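Local coordinates for DegV family protein (Thermus thermophilus, PDB 2DT8) that binds a fatty acid, present here as palmitic acid, and a zinc ion, as a lipid-binding member of the DegV family, at residues I36-D39 with W40-T44; Q63-P66 with E67-A70; V126-A129 with K130-L133; E145-R148 with L149-D152. All blocks are in the same frame, centred on the assembly; numbering follows the deposited sequence.

Contact 1. Residues I36-D39 with W40-T44; sequences IYRD and WEEIT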
loop_
_atom_site.group_PDB
_atom_site.type_symbol
_atom_site.label_atom_id
_atom_site.label_comp_id
_atom_site.label_asym_id
_atom_site.label_seq_id
_atom_site.Cartn_x
_atom_site.Cartn_y
_atom_site.Cartn_z
ATOM N N ILE A 36 -8.339 15.400 -13.989
ATOM C CA ILE A 36 -7.302 14.467 -13.562
ATOM C C ILE A 36 -6.472 15.140 -12.479
ATOM O O ILE A 36 -5.957 16.239 -12.685
ATOM C CB ILE A 36 -6.386 14.111 -14.733
ATOM C CG1 ILE A 36 -7.215 13.506 -15.871
ATOM C CG2 ILE A 36 -5.306 13.143 -14.266
ATOM C CD1 ILE A 36 -6.419 13.283 -17.150
ATOM N N TYR A 37 -6.322 14.459 -11.345
ATOM C CA TYR A 37 -5.609 14.996 -10.195
ATOM C C TYR A 37 -4.506 14.048 -9.719
ATOM O O TYR A 37 -4.649 12.832 -9.730
ATOM C CB TYR A 37 -6.582 15.182 -9.024
ATOM C CG TYR A 37 -7.763 16.071 -9.321
ATOM C CD1 TYR A 37 -7.646 17.458 -9.248
ATOM C CD2 TYR A 37 -8.998 15.530 -9.679
ATOM C CE1 TYR A 37 -8.728 18.285 -9.517
ATOM C CE2 TYR A 37 -10.091 16.352 -9.957
ATOM C CZ TYR A 37 -9.942 17.726 -9.871
ATOM O OH TYR A 37 -11.010 18.554 -10.131
ATOM N N ARG A 38 -3.387 14.691 -9.343
ATOM C CA ARG A 38 -2.293 13.890 -8.829
ATOM C C ARG A 38 -2.515 13.402 -7.395
ATOM O O ARG A 38 -2.862 14.161 -6.500
ATOM C CB ARG A 38 -1.043 14.761 -8.747
ATOM C CG ARG A 38 -0.357 15.001 -10.075
ATOM C CD ARG A 38 0.951 15.744 -9.920
ATOM N NE ARG A 38 0.809 17.195 -9.830
ATOM C CZ ARG A 38 1.118 17.908 -8.749
ATOM N NH1 ARG A 38 1.931 17.409 -7.833
ATOM N NH2 ARG A 38 0.608 19.118 -8.575
ATOM N N ASP A 39 -2.248 12.094 -7.238
ATOM C CA ASP A 39 -2.469 11.516 -5.927
ATOM C C ASP A 39 -1.744 12.350 -4.856
ATOM O O ASP A 39 -0.673 12.894 -5.134
ATOM C CB ASP A 39 -1.823 10.102 -6.011
ATOM C CG ASP A 39 -2.255 9.131 -4.926
ATOM O OD1 ASP A 39 -3.293 9.360 -4.262
ATOM O OD2 ASP A 39 -1.541 8.105 -4.769
ATOM N N TRP A 40 -2.349 12.465 -3.675
ATOM C CA TRP A 40 -1.802 13.205 -2.527
ATOM C C TRP A 40 -1.653 14.722 -2.645
ATOM O O TRP A 40 -2.012 15.455 -1.721
ATOM C CB TRP A 40 -0.445 12.614 -2.096
ATOM C CG TRP A 40 -0.580 11.300 -1.346
ATOM C CD1 TRP A 40 -0.437 10.042 -1.854
ATOM C CD2 TRP A 40 -0.930 11.136 0.034
ATOM N NE1 TRP A 40 -0.677 9.102 -0.876
ATOM C CE2 TRP A 40 -0.995 9.747 0.291
ATOM C CE3 TRP A 40 -1.220 12.030 1.075
ATOM C CZ2 TRP A 40 -1.312 9.227 1.555
ATOM C CZ3 TRP A 40 -1.537 11.512 2.331
ATOM C CH2 TRP A 40 -1.590 10.126 2.556
ATOM N N GLU A 41 -1.222 15.251 -3.769
ATOM C CA GLU A 41 -0.934 16.665 -3.993
ATOM C C GLU A 41 -2.107 17.534 -4.390
ATOM O O GLU A 41 -2.180 18.703 -4.005
ATOM C CB GLU A 41 0.121 16.818 -5.090
ATOM C CG GLU A 41 1.419 16.085 -4.872
ATOM C CD GLU A 41 2.179 16.690 -3.720
ATOM O OE1 GLU A 41 2.682 17.822 -3.881
ATOM O OE2 GLU A 41 2.278 16.042 -2.657
ATOM N N GLU A 42 -3.100 16.934 -4.973
ATOM C CA GLU A 42 -4.239 17.645 -5.512
ATOM C C GLU A 42 -5.627 17.142 -5.198
ATOM O O GLU A 42 -6.605 17.765 -5.608
ATOM C CB GLU A 42 -4.109 17.720 -7.027
ATOM C CG GLU A 42 -2.842 18.353 -7.534
ATOM C CD GLU A 42 -2.890 18.520 -9.031
ATOM O OE1 GLU A 42 -2.948 17.498 -9.746
ATOM O OE2 GLU A 42 -2.890 19.676 -9.500
ATOM N N ILE A 43 -5.709 15.997 -4.494
ATOM C CA ILE A 43 -6.991 15.443 -4.114
ATOM C C ILE A 43 -6.823 14.558 -2.886
ATOM O O ILE A 43 -5.718 14.123 -2.587
ATOM C CB ILE A 43 -7.601 14.642 -5.301
ATOM C CG1 ILE A 43 -9.060 14.284 -4.988
ATOM C CG2 ILE A 43 -6.758 13.387 -5.586
ATOM C CD1 ILE A 43 -9.901 13.991 -6.197
ATOM N N THR A 44 -7.981 14.430 -2.184
ATOM C CA THR A 44 -8.036 13.603 -0.978
ATOM C C THR A 44 -9.179 12.594 -1.031
ATOM O O THR A 44 -10.119 12.751 -1.808
ATOM C CB THR A 44 -8.305 14.451 0.280
ATOM O OG1 THR A 44 -9.670 14.894 0.253
ATOM C CG2 THR A 44 -7.387 15.670 0.337
HETATM O O HOH W 1 -3.359 17.197 -12.371
#
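Arg38 and Glu42 close the turn by which strand 35-38 leaves the sheet and runs toward helix 45-53. The carbonyl O of Arg38 accepts from Glu42 N at 3.2 Å, four residues on, and within this loop a classic gamma turn is centred on Trp40, with Glu41 N bonded to Asp39 O at 2.8 Å. The tight side of the turn is apolar: Tyr37 CB rests on Ile43 CG2 at 3.9 Å, and Ile43 CD1 reaches the CD2 flank of the tyrosine ring, the two side chains crossing nearly at right angles. Ile43 also packs on Leu32 of the partner strand and Ala262, while buried Asp39 is held by Ser9 OG and Val263 N, and Trp40 NE1 by Asp12. The other side faces solvent and is looser. There the bent Arg38 chain lays its guanidinium over Glu42, whose CG lies beneath one face, and NH1 comes within 3.3 Å of Glu41 CG. The charge pairing is slack, since the salt bridge from Arg38 NH2 to Glu42 OE2 is long at 3.7 Å. Without the long arginine chain, as with a serine at Arg38, the Glu42 carboxylate would probably lose its positive neighbour and the Glu41 methylenes their cover. With CG beside its own backbone N (chi1 -56°) and the chain extended beyond it, Glu42 brings its carboxylate to the strand: Arg38 N meets the anti lone pair of OE1 at 2.9 Å, almost straight at 171°, and the same oxygen accepts a hydrogen bond from a water that also donates to Ile36 O.

Contact 2. Residues Q63-P66 with E67-A70; sequences QPSP and EDFA. With ZN (zinc ion), chain B; PLM (palmitic acid), chain C.
Ser65 and Asp68 face each other because of their first torsions: OG of the serine stands between its backbone N and carbonyl carbon (chi1 69°), while CG of the aspartate turns back beside its own N (chi1 -74°). The exchange is reciprocal. Ser65 OG accepts from Asp68 N at 3.1 Å, and Ser65 N gives a nearly straight bond of 2.9 Å to Asp68 OD2, which it meets from above the carboxylate plane. A water joins Ser65 OG to Asp68 OD1, closing the polar side of the turn, and Ser65 O takes a further, weak bond from Phe69 N at 3.3 Å. Beneath this polar turn the packing is apolar: Pro64 CB and CG both lie 3.8 Å from Phe69 CE2, the proline and the ring lying aslant. Val26 of strand 24-32 and Thr95 of helix 95-103 touch both, and the phenylalanine ring also meets that of His87. Ala70 N reaches Pro66 O at 2.8 Å, a regular bond of the first helical turn. Glu67, bent at its second torsion, points outward and binds the zinc ion through OE2 at 1.9 Å; Glu105 and a water are further ligands. A metal-binding glutamate thus sits in the first turn of helix 66-76, whose start is an N-terminal capping box, Ser65 being the N-cap.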
loop_
_atom_site.group_PDB
_atom_site.type_symbol
_atom_site.label_atom_id
_atom_site.label_comp_id
_atom_site.label_asym_id
_atom_site.label_seq_id
_atom_site.Cartn_x
_atom_site.Cartn_y
_atom_site.Cartn_z
ATOM N N GLN A 63 -2.310 4.727 -14.045
ATOM C CA GLN A 63 -0.958 4.445 -13.604
ATOM C C GLN A 63 -0.085 5.437 -14.389
ATOM O O GLN A 63 -0.536 6.062 -15.339
ATOM C CB GLN A 63 -0.543 3.009 -14.028
ATOM C CG GLN A 63 -0.291 2.845 -15.534
ATOM C CD GLN A 63 -1.537 2.482 -16.294
ATOM O OE1 GLN A 63 -2.635 2.913 -15.953
ATOM N NE2 GLN A 63 -1.374 1.683 -17.346
ATOM N N PRO A 64 1.173 5.541 -13.922
ATOM C CA PRO A 64 2.065 6.464 -14.595
ATOM C C PRO A 64 2.513 5.947 -15.993
ATOM O O PRO A 64 2.421 4.734 -16.211
ATOM C CB PRO A 64 3.385 6.556 -13.725
ATOM C CG PRO A 64 2.931 5.954 -12.417
ATOM C CD PRO A 64 1.916 4.907 -12.822
ATOM N N SER A 65 2.949 6.813 -16.901
ATOM C CA SER A 65 3.352 6.380 -18.236
ATOM C C SER A 65 4.819 5.973 -18.188
ATOM O O SER A 65 5.527 6.255 -17.214
ATOM C CB SER A 65 3.237 7.543 -19.215
ATOM O OG SER A 65 4.227 8.525 -18.934
ATOM N N PRO A 66 5.304 5.308 -19.249
ATOM C CA PRO A 66 6.711 4.919 -19.242
ATOM C C PRO A 66 7.622 6.152 -19.152
ATOM O O PRO A 66 8.646 6.118 -18.477
ATOM C CB PRO A 66 6.867 4.185 -20.567
ATOM C CG PRO A 66 5.539 3.512 -20.726
ATOM C CD PRO A 66 4.562 4.600 -20.310
ATOM N N GLU A 67 7.264 7.247 -19.827
ATOM C CA GLU A 67 8.115 8.428 -19.756
ATOM C C GLU A 67 8.065 9.107 -18.384
ATOM O O GLU A 67 9.030 9.761 -17.999
ATOM C CB GLU A 67 7.781 9.423 -20.880
ATOM C CG GLU A 67 8.175 8.953 -22.294
ATOM C CD GLU A 67 9.645 8.564 -22.448
ATOM O OE1 GLU A 67 10.524 9.122 -21.743
ATOM O OE2 GLU A 67 9.913 7.689 -23.305
ATOM N N ASP A 68 6.961 8.955 -17.645
ATOM C CA ASP A 68 6.891 9.526 -16.298
ATOM C C ASP A 68 8.023 8.875 -15.494
ATOM O O ASP A 68 8.743 9.541 -14.753
ATOM C CB ASP A 68 5.553 9.213 -15.613
ATOM C CG ASP A 68 4.391 10.031 -16.162
ATOM O OD1 ASP A 68 4.624 11.129 -16.713
ATOM O OD2 ASP A 68 3.235 9.582 -16.012
ATOM N N PHE A 69 8.172 7.563 -15.655
ATOM C CA PHE A 69 9.229 6.841 -14.961
ATOM C C PHE A 69 10.607 7.150 -15.532
ATOM O O PHE A 69 11.560 7.354 -14.782
ATOM C CB PHE A 69 8.979 5.332 -15.042
ATOM C CG PHE A 69 8.103 4.801 -13.949
ATOM C CD1 PHE A 69 8.571 4.752 -12.640
ATOM C CD2 PHE A 69 6.815 4.364 -14.221
ATOM C CE1 PHE A 69 7.769 4.268 -11.614
ATOM C CE2 PHE A 69 5.996 3.877 -13.204
ATOM C CZ PHE A 69 6.477 3.832 -11.893
ATOM N N ALA A 70 10.724 7.174 -16.858
ATOM C CA ALA A 70 12.027 7.423 -17.472
ATOM C C ALA A 70 12.646 8.744 -17.037
ATOM O O ALA A 70 13.854 8.826 -16.825
ATOM C CB ALA A 70 11.910 7.370 -18.990
HETATM ZN ZN ZN B . 11.546 6.796 -23.826
HETATM C C1 PLM C . -4.070 2.287 -11.229
HETATM O O1 PLM C . -3.183 1.545 -11.896
HETATM O O2 PLM C . -4.893 2.932 -11.844
HETATM C C2 PLM C . -4.044 2.312 -9.715
HETATM C C3 PLM C . -4.828 1.107 -9.182
HETATM C C4 PLM C . -4.863 1.132 -7.653
HETATM C C5 PLM C . -5.612 -0.101 -7.152
HETATM C C6 PLM C . -5.581 -0.156 -5.625
HETATM C C7 PLM C . -6.368 -1.367 -5.164
HETATM C C8 PLM C . -6.186 -1.563 -3.678
HETATM C C9 PLM C . -6.704 -2.954 -3.318
HETATM C CA PLM C . -7.105 -2.990 -1.857
HETATM C CB PLM C . -5.864 -3.289 -1.037
HETATM C CC PLM C . -5.478 -2.045 -0.256
HETATM C CD PLM C . -5.410 -2.393 1.219
HETATM C CE PLM C . -5.204 -1.110 2.021
HETATM C CF PLM C . -5.244 -1.425 3.523
HETATM C CG PLM C . -3.905 -2.020 3.960
HETATM O O HOH W 2 3.491 10.915 -19.385
HETATM O O HOH W 3 10.628 5.450 -25.254
#

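Contact 3. Residues V126-A129 with K130-L133; sequences VLRA and KELL
Arg128 and Glu131 lean together on one flank of helix 120-135, with the planes of their guanidinium and carboxylate groups 76° apart. The bond between them is therefore lopsided: Glu131 OE1 lies in the plane of the guanidinium, at its edge, yet NH1 of Arg128 comes to that oxygen from well above the carboxylate, at 2.8 Å. A bend at the second torsion (chi2 57°) folds the arginine forward along the helix to reach it, whereas the glutamate stays extended. This is an i to i+3 salt bridge on an alpha-helix, laid over regular backbone bonds such as Leu132 N to Arg128 O at 3.1 Å. Leu132 CD2 covers one face of the same guanidinium, off toward its rim and 3.9 Å from Arg128 NH1. Both charged groups have second partners: Glu131 OE1 pairs with Arg226, and Arg128 NE with Glu145 of helix 139-151. Were Arg128 a leucine, Glu131 would be likely to depend on Arg226 for its charge pairing, and Glu145 would lose one of its mates. Further round the helix, Ala129 and Leu133 pack against Val142 of helix 139-151 and against strand 3-8, while Lys130 NZ bonds to the carbonyl O of Leu21.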
loop_
_atom_site.group_PDB
_atom_site.type_symbol
_atom_site.label_atom_id
_atom_site.label_comp_id
_atom_site.label_asym_id
_atom_site.label_seq_id
_atom_site.Cartn_x
_atom_site.Cartn_y
_atom_site.Cartn_z
ATOM N N VAL A 126 9.780 -0.054 1.161
ATOM C CA VAL A 126 10.662 1.020 0.717
ATOM C C VAL A 126 11.508 1.465 1.914
ATOM O O VAL A 126 12.718 1.632 1.799
ATOM C CB VAL A 126 9.842 2.223 0.183
ATOM C CG1 VAL A 126 10.735 3.429 -0.028
ATOM C CG2 VAL A 126 9.169 1.842 -1.104
ATOM N N LEU A 127 10.866 1.636 3.065
ATOM C CA LEU A 127 11.582 2.048 4.262
ATOM C C LEU A 127 12.602 0.996 4.704
ATOM O O LEU A 127 13.703 1.343 5.128
ATOM C CB LEU A 127 10.592 2.333 5.394
ATOM C CG LEU A 127 9.664 3.531 5.157
ATOM C CD1 LEU A 127 8.667 3.612 6.305
ATOM C CD2 LEU A 127 10.454 4.833 5.039
ATOM N N ARG A 128 12.256 -0.284 4.590
ATOM C CA ARG A 128 13.187 -1.340 4.994
ATOM C C ARG A 128 14.393 -1.349 4.054
ATOM O O ARG A 128 15.532 -1.489 4.500
ATOM C CB ARG A 128 12.490 -2.697 4.968
ATOM C CG ARG A 128 13.384 -3.887 5.314
ATOM C CD ARG A 128 14.045 -3.747 6.671
ATOM N NE ARG A 128 14.681 -5.012 7.052
ATOM C CZ ARG A 128 15.615 -5.130 7.990
ATOM N NH1 ARG A 128 16.035 -4.062 8.651
ATOM N NH2 ARG A 128 16.135 -6.320 8.267
ATOM N N ALA A 129 14.145 -1.187 2.755
ATOM C CA ALA A 129 15.235 -1.156 1.784
ATOM C C ALA A 129 16.155 0.032 2.085
ATOM O O ALA A 129 17.380 -0.093 2.070
ATOM C CB ALA A 129 14.668 -1.048 0.358
ATOM N N LYS A 130 15.562 1.184 2.375
ATOM C CA LYS A 130 16.343 2.377 2.686
ATOM C C LYS A 130 17.211 2.166 3.927
ATOM O O LYS A 130 18.379 2.550 3.949
ATOM C CB LYS A 130 15.410 3.565 2.923
ATOM C CG LYS A 130 16.106 4.726 3.607
ATOM C CD LYS A 130 16.791 5.668 2.627
ATOM C CE LYS A 130 17.396 4.963 1.426
ATOM N NZ LYS A 130 17.981 5.955 0.486
ATOM N N GLU A 131 16.617 1.579 4.958
ATOM C CA GLU A 131 17.314 1.288 6.208
ATOM C C GLU A 131 18.576 0.473 5.911
ATOM O O GLU A 131 19.675 0.790 6.388
ATOM C CB GLU A 131 16.373 0.517 7.136
ATOM C CG GLU A 131 16.994 0.078 8.452
ATOM C CD GLU A 131 15.988 -0.584 9.360
ATOM O OE1 GLU A 131 15.164 -1.385 8.863
ATOM O OE2 GLU A 131 16.025 -0.308 10.577
ATOM N N LEU A 132 18.428 -0.566 5.100
ATOM C CA LEU A 132 19.569 -1.408 4.762
ATOM C C LEU A 132 20.578 -0.702 3.862
ATOM O O LEU A 132 21.789 -0.814 4.073
ATOM C CB LEU A 132 19.083 -2.703 4.103
ATOM C CG LEU A 132 18.239 -3.590 5.029
ATOM C CD1 LEU A 132 17.720 -4.790 4.255
ATOM C CD2 LEU A 132 19.079 -4.048 6.218
ATOM N N LEU A 133 20.088 0.014 2.856
ATOM C CA LEU A 133 20.971 0.734 1.947
ATOM C C LEU A 133 21.783 1.809 2.668
ATOM O O LEU A 133 22.973 1.978 2.381
ATOM C CB LEU A 133 20.168 1.369 0.803
ATOM C CG LEU A 133 19.538 0.371 -0.169
ATOM C CD1 LEU A 133 18.579 1.105 -1.086
ATOM C CD2 LEU A 133 20.632 -0.337 -0.969
#

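Contact 4. Residues E145-R148 with L149-D152; sequences ELER and LRRD
The last turns of helix 139-151 bear a side-on salt bridge between Glu147 and Arg150. Two nitrogens of the arginine grip the two carboxylate oxygens: Arg150 NE meets Glu147 OE1 at 2.9 Å and 175°, and NH2 meets OE2 at 2.7 Å. Both oxygens are approached on the syn side, though out of the carboxylate plane, as the two groups are turned 39° against each other. A bend at the second torsion of Glu147 (chi2 61°) brings its carboxylate alongside the arginine, and a water links Glu147 OE2 to Arg151 NH1. Arg148 grips Glu145 in the same two-pronged fashion, with NE on OE1 and NH2 on OE2. Over one face of this second guanidinium lies Leu149 CD2, 3.5 Å from Arg148 NH2, while the leucine otherwise packs on Met125 of the preceding helix. Asp152, where the chain leaves helical geometry, still gives its N to Arg148 O at 2.8 Å. Its OD2 is joined to Arg148 NH1 through a water, but its direct partner is Arg222, outside the helix. Two glutamates, each followed three residues later by an arginine, thus form paired i to i+3 salt bridges at the C-terminal end of an alpha-helix.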
loop_
_atom_site.group_PDB
_atom_site.type_symbol
_atom_site.label_atom_id
_atom_site.label_comp_id
_atom_site.label_asym_id
_atom_site.label_seq_id
_atom_site.Cartn_x
_atom_site.Cartn_y
_atom_site.Cartn_z
ATOM N N GLU A 145 16.237 -9.521 1.059
ATOM C CA GLU A 145 15.369 -9.146 2.169
ATOM C C GLU A 145 13.974 -8.785 1.648
ATOM O O GLU A 145 12.967 -9.140 2.265
ATOM C CB GLU A 145 15.973 -7.971 2.945
ATOM C CG GLU A 145 15.044 -7.358 4.005
ATOM C CD GLU A 145 14.801 -8.241 5.225
ATOM O OE1 GLU A 145 15.158 -9.439 5.203
ATOM O OE2 GLU A 145 14.230 -7.728 6.218
ATOM N N LEU A 146 13.911 -8.089 0.514
ATOM C CA LEU A 146 12.614 -7.717 -0.040
ATOM C C LEU A 146 11.821 -8.960 -0.424
ATOM O O LEU A 146 10.603 -9.008 -0.251
ATOM C CB LEU A 146 12.789 -6.794 -1.246
ATOM C CG LEU A 146 13.200 -5.361 -0.890
ATOM C CD1 LEU A 146 13.531 -4.578 -2.153
ATOM C CD2 LEU A 146 12.055 -4.680 -0.128
ATOM N N GLU A 147 12.508 -9.975 -0.945
ATOM C CA GLU A 147 11.827 -11.214 -1.307
ATOM C C GLU A 147 11.288 -11.896 -0.040
ATOM O O GLU A 147 10.184 -12.458 -0.049
ATOM C CB GLU A 147 12.776 -12.132 -2.086
ATOM C CG GLU A 147 12.219 -13.513 -2.440
ATOM C CD GLU A 147 10.977 -13.499 -3.325
ATOM O OE1 GLU A 147 10.623 -12.438 -3.876
ATOM O OE2 GLU A 147 10.358 -14.575 -3.473
ATOM N N ARG A 148 12.045 -11.825 1.059
ATOM C CA ARG A 148 11.577 -12.415 2.307
ATOM C C ARG A 148 10.295 -11.715 2.742
ATOM O O ARG A 148 9.338 -12.363 3.147
ATOM C CB ARG A 148 12.628 -12.272 3.415
ATOM C CG ARG A 148 12.221 -12.917 4.739
ATOM C CD ARG A 148 13.260 -12.689 5.834
ATOM N NE ARG A 148 13.308 -11.311 6.331
ATOM C CZ ARG A 148 12.529 -10.822 7.291
ATOM N NH1 ARG A 148 11.614 -11.587 7.872
ATOM N NH2 ARG A 148 12.678 -9.559 7.674
ATOM N N LEU A 149 10.283 -10.384 2.660
ATOM C CA LEU A 149 9.101 -9.630 3.057
ATOM C C LEU A 149 7.913 -9.924 2.139
ATOM O O LEU A 149 6.777 -10.030 2.598
ATOM C CB LEU A 149 9.397 -8.126 3.066
ATOM C CG LEU A 149 10.440 -7.629 4.075
ATOM C CD1 LEU A 149 10.328 -6.106 4.195
ATOM C CD2 LEU A 149 10.236 -8.285 5.435
ATOM N N ARG A 150 8.160 -10.040 0.839
ATOM C CA ARG A 150 7.065 -10.344 -0.070
ATOM C C ARG A 150 6.390 -11.662 0.344
ATOM O O ARG A 150 5.156 -11.774 0.377
ATOM C CB ARG A 150 7.585 -10.466 -1.506
ATOM C CG ARG A 150 6.485 -10.819 -2.520
ATOM C CD ARG A 150 7.059 -11.230 -3.868
ATOM N NE ARG A 150 7.706 -12.542 -3.848
ATOM C CZ ARG A 150 7.056 -13.707 -3.804
ATOM N NH1 ARG A 150 5.727 -13.746 -3.767
ATOM N NH2 ARG A 150 7.738 -14.847 -3.806
ATOM N N ARG A 151 7.202 -12.660 0.717
ATOM C CA ARG A 151 6.685 -13.976 1.080
ATOM C C ARG A 151 6.088 -14.079 2.481
ATOM O O ARG A 151 5.162 -14.863 2.714
ATOM C CB ARG A 151 7.802 -15.018 0.964
ATOM C CG ARG A 151 8.324 -15.221 -0.454
ATOM C CD ARG A 151 9.480 -16.224 -0.486
ATOM N NE ARG A 151 9.113 -17.504 0.115
ATOM C CZ ARG A 151 9.612 -18.682 -0.262
ATOM N NH1 ARG A 151 10.448 -18.756 -1.293
ATOM N NH2 ARG A 151 9.271 -19.782 0.392
ATOM N N ASP A 152 6.677 -13.223 3.369
ATOM C CA ASP A 152 6.272 -13.242 4.761
ATOM C C ASP A 152 5.912 -11.876 5.341
ATOM O O ASP A 152 6.769 -11.141 5.830
ATOM C CB ASP A 152 7.398 -13.894 5.583
ATOM C CG ASP A 152 7.101 -13.951 7.079
ATOM O OD1 ASP A 152 5.925 -14.128 7.453
ATOM O OD2 ASP A 152 8.055 -13.840 7.888
HETATM O O HOH W 4 11.057 -17.059 -3.608
HETATM O O HOH W 5 10.661 -14.528 7.629
#

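Overall arrangement
Contacts 3 and 4 lie on consecutive helices, 120-135 and 139-151, and touch directly: their centres are about 13 Å apart, joined by the salt bridge between Arg128 and Glu145 and by leucine packing, so the Arg128-Glu131 and Glu145-Arg148 pairs run on into each other, while Glu147-Arg150 stands separately. Contacts 1 and 2 stand apart, about 17 Å between centres, and both are chain turns flanking strand 24-32, one after its antiparallel neighbour 35-38 and the other before helix 66-76. None is wholly core; each sets buried apolar groups against polar groups nearer the surface. In the turns side chains bond to backbone N-H groups; in the helices arginine pairs with glutamate. Contact 2 alone carries the metal.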